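Local coordinates for adhesin LabA (Helicobacter pylori, PDB 6GMM), which probably attaches the gastric bacterium to host mucosa by recognising LacdiNAc-bearing glycans through its extracellular domain, at residues A[73-84]-A[124-134]. Numbering follows the deposited sequence.
Sequences WQVMSYAISPCG and SILSTENYAKI
Trp73 and Ile134 meet where two helices of the SabA-like adhesion domain pack together, a CH-pi contact that illustrates how one indole can pack against a neighbouring helix through its face and hold a water at its N-H. CG2 of Ile134 stands almost exactly over the six-membered ring of Trp73, 3.4 Å from its centroid and 5° off the normal; CB of Ser77 covers the opposite face nearer the rim. With CG anti to the backbone N (chi1 178°), the indole reaches across to helix 128-145. At its edge comes Tyr131, CE2 lying 3.6 Å from CZ2 of Trp73 with the ring planes inclined at 59°, while Phe98 meets the tyrosine ring from strand 96-98.

Beyond the rings, the loop following helix 57-76 runs beside the lead-in to helix 128-145. Ile80 CG2 rests on Leu126 CB at 3.8 Å, and a backbone hydrogen bond from Gly84 N to Leu126 O (3.2 Å) ties the two segments. Cys83, in a disulfide with Cys113, sets its SG obliquely against Tyr131, 4.0 Å from CD2.

The polar ends of the two aromatics contrast with this close packing, for they meet through water rather than directly. One water accepts from Trp73 NE1 at 2.9 Å and also bonds Tyr131 OH; a second lies in the tyrosine ring plane, 2.6 Å from Tyr131 OH, and bonds Ser77 OG weakly.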
loop_
_atom_site.group_PDB
_atom_site.type_symbol
_atom_site.label_atom_id
_atom_site.label_comp_id
_atom_site.label_asym_id
_atom_site.label_seq_id
_atom_site.Cartn_x
_atom_site.Cartn_y
_atom_site.Cartn_z
ATOM N N TRP A 73 18.863 5.069 -8.200
ATOM C CA TRP A 73 20.050 4.491 -8.789
ATOM C C TRP A 73 20.427 5.222 -10.058
ATOM O O TRP A 73 21.585 5.602 -10.182
ATOM C CB TRP A 73 19.842 3.001 -9.054
ATOM C CG TRP A 73 21.009 2.323 -9.722
ATOM C CD1 TRP A 73 21.015 1.726 -10.947
ATOM C CD2 TRP A 73 22.349 2.205 -9.213
ATOM N NE1 TRP A 73 22.254 1.188 -11.207
ATOM C CE2 TRP A 73 23.091 1.466 -10.161
ATOM C CE3 TRP A 73 22.969 2.564 -8.000
ATOM C CZ2 TRP A 73 24.445 1.153 -9.974
ATOM C CZ3 TRP A 73 24.302 2.242 -7.812
ATOM C CH2 TRP A 73 25.035 1.570 -8.804
ATOM N N GLN A 74 19.469 5.480 -10.965
ATOM C CA GLN A 74 19.772 6.217 -12.194
ATOM C C GLN A 74 20.241 7.641 -11.944
ATOM O O GLN A 74 21.105 8.119 -12.666
ATOM C CB GLN A 74 18.583 6.273 -13.152
ATOM C CG GLN A 74 18.319 4.965 -13.878
ATOM C CD GLN A 74 16.932 4.907 -14.482
ATOM O OE1 GLN A 74 16.080 5.763 -14.261
ATOM N NE2 GLN A 74 16.678 3.905 -15.295
ATOM N N VAL A 75 19.654 8.333 -10.988
ATOM C CA VAL A 75 19.995 9.733 -10.770
ATOM C C VAL A 75 21.309 9.940 -9.977
ATOM O O VAL A 75 21.890 11.026 -10.095
ATOM C CB VAL A 75 18.801 10.537 -10.171
ATOM C CG1 VAL A 75 18.782 10.480 -8.648
ATOM C CG2 VAL A 75 18.811 11.978 -10.674
ATOM N N MET A 76 21.799 8.941 -9.188
ATOM C CA MET A 76 23.044 9.267 -8.472
ATOM C C MET A 76 24.251 8.268 -8.669
ATOM O O MET A 76 25.330 8.549 -8.149
ATOM C CB MET A 76 22.782 9.526 -6.979
ATOM C CG MET A 76 21.925 8.491 -6.308
ATOM S SD MET A 76 22.822 6.948 -6.070
ATOM C CE MET A 76 23.836 7.395 -4.594
ATOM N N SER A 77 24.082 7.154 -9.410
ATOM C CA SER A 77 25.137 6.156 -9.650
ATOM C C SER A 77 26.393 6.768 -10.310
ATOM O O SER A 77 27.533 6.419 -9.952
ATOM C CB SER A 77 24.600 5.005 -10.489
ATOM O OG SER A 77 24.144 5.466 -11.755
ATOM N N TYR A 78 26.178 7.747 -11.216
ATOM C CA TYR A 78 27.261 8.448 -11.870
ATOM C C TYR A 78 28.179 9.155 -10.879
ATOM O O TYR A 78 29.368 9.242 -11.140
ATOM C CB TYR A 78 26.726 9.414 -12.943
ATOM C CG TYR A 78 26.347 10.791 -12.457
ATOM C CD1 TYR A 78 25.099 11.033 -11.900
ATOM C CD2 TYR A 78 27.215 11.868 -12.610
ATOM C CE1 TYR A 78 24.736 12.309 -11.467
ATOM C CE2 TYR A 78 26.865 13.147 -12.181
ATOM C CZ TYR A 78 25.630 13.361 -11.592
ATOM O OH TYR A 78 25.285 14.624 -11.167
ATOM N N ALA A 79 27.669 9.669 -9.775
ATOM C CA ALA A 79 28.541 10.365 -8.838
ATOM C C ALA A 79 29.090 9.453 -7.735
ATOM O O ALA A 79 29.708 9.932 -6.782
ATOM C CB ALA A 79 27.828 11.572 -8.254
ATOM N N ILE A 80 28.889 8.139 -7.865
ATOM C CA ILE A 80 29.429 7.212 -6.870
ATOM C C ILE A 80 30.889 6.985 -7.185
ATOM O O ILE A 80 31.221 6.565 -8.309
ATOM C CB ILE A 80 28.663 5.865 -6.811
ATOM C CG1 ILE A 80 27.286 6.036 -6.186
ATOM C CG2 ILE A 80 29.500 4.787 -6.071
ATOM C CD1 ILE A 80 26.366 4.900 -6.483
ATOM N N SER A 81 31.761 7.248 -6.175
ATOM C CA SER A 81 33.214 7.087 -6.198
ATOM C C SER A 81 33.577 5.865 -7.061
ATOM O O SER A 81 33.094 4.762 -6.770
ATOM C CB SER A 81 33.743 6.936 -4.777
ATOM O OG SER A 81 35.063 7.444 -4.740
ATOM N N PRO A 82 34.295 6.082 -8.197
ATOM C CA PRO A 82 34.551 4.995 -9.155
ATOM C C PRO A 82 34.777 3.620 -8.554
ATOM O O PRO A 82 35.679 3.396 -7.755
ATOM C CB PRO A 82 35.754 5.491 -9.959
ATOM C CG PRO A 82 36.055 6.886 -9.421
ATOM C CD PRO A 82 34.841 7.346 -8.708
ATOM N N CYS A 83 33.923 2.698 -8.959
ATOM C CA CYS A 83 33.924 1.323 -8.467
ATOM C C CYS A 83 35.155 0.546 -8.894
ATOM O O CYS A 83 35.752 0.859 -9.931
ATOM C CB CYS A 83 32.639 0.609 -8.877
ATOM S SG CYS A 83 32.377 0.546 -10.671
ATOM N N GLY A 84 35.483 -0.472 -8.098
ATOM C CA GLY A 84 36.578 -1.396 -8.341
ATOM C C GLY A 84 36.882 -2.316 -7.168
ATOM O O GLY A 84 36.240 -2.193 -6.120
ATOM N N SER A 124 34.160 5.321 0.953
ATOM C CA SER A 124 35.203 5.010 -0.021
ATOM C C SER A 124 34.519 4.539 -1.312
ATOM O O SER A 124 33.346 4.835 -1.490
ATOM C CB SER A 124 36.153 3.956 0.537
ATOM O OG SER A 124 37.222 3.811 -0.369
ATOM N N ILE A 125 35.218 3.834 -2.194
ATOM C CA ILE A 125 34.640 3.381 -3.449
ATOM C C ILE A 125 33.673 2.208 -3.267
ATOM O O ILE A 125 33.711 1.485 -2.261
ATOM C CB ILE A 125 35.735 3.070 -4.506
ATOM C CG1 ILE A 125 36.570 1.801 -4.146
ATOM C CG2 ILE A 125 36.632 4.304 -4.761
ATOM C CD1 ILE A 125 37.267 1.093 -5.371
ATOM N N LEU A 126 32.829 2.008 -4.280
ATOM C CA LEU A 126 31.897 0.902 -4.274
ATOM C C LEU A 126 32.600 -0.334 -4.800
ATOM O O LEU A 126 33.111 -0.311 -5.887
ATOM C CB LEU A 126 30.648 1.238 -5.121
ATOM C CG LEU A 126 29.461 0.294 -4.983
ATOM C CD1 LEU A 126 28.865 0.383 -3.597
ATOM C CD2 LEU A 126 28.385 0.613 -6.023
ATOM N N SER A 127 32.602 -1.419 -4.039
ATOM C CA SER A 127 33.130 -2.731 -4.422
ATOM C C SER A 127 32.563 -3.185 -5.794
ATOM O O SER A 127 31.435 -2.836 -6.135
ATOM C CB SER A 127 32.667 -3.741 -3.378
ATOM O OG SER A 127 33.180 -5.026 -3.666
ATOM N N THR A 128 33.304 -4.015 -6.527
ATOM C CA THR A 128 32.854 -4.570 -7.810
ATOM C C THR A 128 31.675 -5.506 -7.544
ATOM O O THR A 128 30.652 -5.349 -8.211
ATOM C CB THR A 128 33.999 -5.269 -8.542
ATOM O OG1 THR A 128 35.018 -4.307 -8.841
ATOM C CG2 THR A 128 33.542 -5.947 -9.833
ATOM N N GLU A 129 31.770 -6.383 -6.495
ATOM C CA GLU A 129 30.691 -7.306 -6.114
ATOM C C GLU A 129 29.365 -6.581 -5.815
ATOM O O GLU A 129 28.320 -7.037 -6.276
ATOM C CB GLU A 129 31.078 -8.293 -4.977
ATOM C CG GLU A 129 31.496 -7.731 -3.628
ATOM C CD GLU A 129 32.187 -8.711 -2.682
ATOM O OE1 GLU A 129 32.280 -9.918 -3.010
ATOM O OE2 GLU A 129 32.666 -8.259 -1.615
ATOM N N ASN A 130 29.406 -5.433 -5.089
ATOM C CA ASN A 130 28.195 -4.649 -4.802
ATOM C C ASN A 130 27.683 -3.952 -6.068
ATOM O O ASN A 130 26.510 -3.736 -6.194
ATOM C CB ASN A 130 28.442 -3.643 -3.705
ATOM C CG ASN A 130 28.553 -4.279 -2.343
ATOM O OD1 ASN A 130 28.003 -5.347 -2.067
ATOM N ND2 ASN A 130 29.249 -3.617 -1.445
ATOM N N TYR A 131 28.548 -3.600 -7.003
ATOM C CA TYR A 131 28.055 -2.985 -8.230
ATOM C C TYR A 131 27.298 -4.063 -8.999
ATOM O O TYR A 131 26.158 -3.818 -9.393
ATOM C CB TYR A 131 29.168 -2.327 -9.077
ATOM C CG TYR A 131 28.577 -1.464 -10.172
ATOM C CD1 TYR A 131 28.013 -2.037 -11.310
ATOM C CD2 TYR A 131 28.486 -0.084 -10.026
ATOM C CE1 TYR A 131 27.400 -1.257 -12.285
ATOM C CE2 TYR A 131 27.881 0.708 -10.997
ATOM C CZ TYR A 131 27.324 0.114 -12.118
ATOM O OH TYR A 131 26.675 0.870 -13.062
ATOM N N ALA A 132 27.876 -5.276 -9.093
ATOM C CA ALA A 132 27.282 -6.418 -9.783
ATOM C C ALA A 132 25.895 -6.732 -9.221
ATOM O O ALA A 132 24.956 -6.930 -10.000
ATOM C CB ALA A 132 28.208 -7.639 -9.687
ATOM N N LYS A 133 25.766 -6.721 -7.862
ATOM C CA LYS A 133 24.542 -6.980 -7.083
ATOM C C LYS A 133 23.438 -5.972 -7.437
ATOM O O LYS A 133 22.331 -6.378 -7.826
ATOM C CB LYS A 133 24.860 -6.892 -5.575
ATOM C CG LYS A 133 23.933 -7.687 -4.683
ATOM C CD LYS A 133 24.324 -7.597 -3.199
ATOM C CE LYS A 133 25.271 -8.691 -2.759
ATOM N NZ LYS A 133 25.831 -8.431 -1.402
ATOM N N ILE A 134 23.735 -4.672 -7.279
ATOM C CA ILE A 134 22.817 -3.568 -7.591
ATOM C C ILE A 134 22.464 -3.621 -9.102
ATOM O O ILE A 134 21.289 -3.575 -9.450
ATOM C CB ILE A 134 23.430 -2.198 -7.208
ATOM C CG1 ILE A 134 23.717 -2.101 -5.700
ATOM C CG2 ILE A 134 22.553 -1.048 -7.724
ATOM C CD1 ILE A 134 24.444 -0.826 -5.212
HETATM O O HOH W 1 23.796 -0.460 -13.043
HETATM O O HOH W 2 26.464 3.428 -12.429
#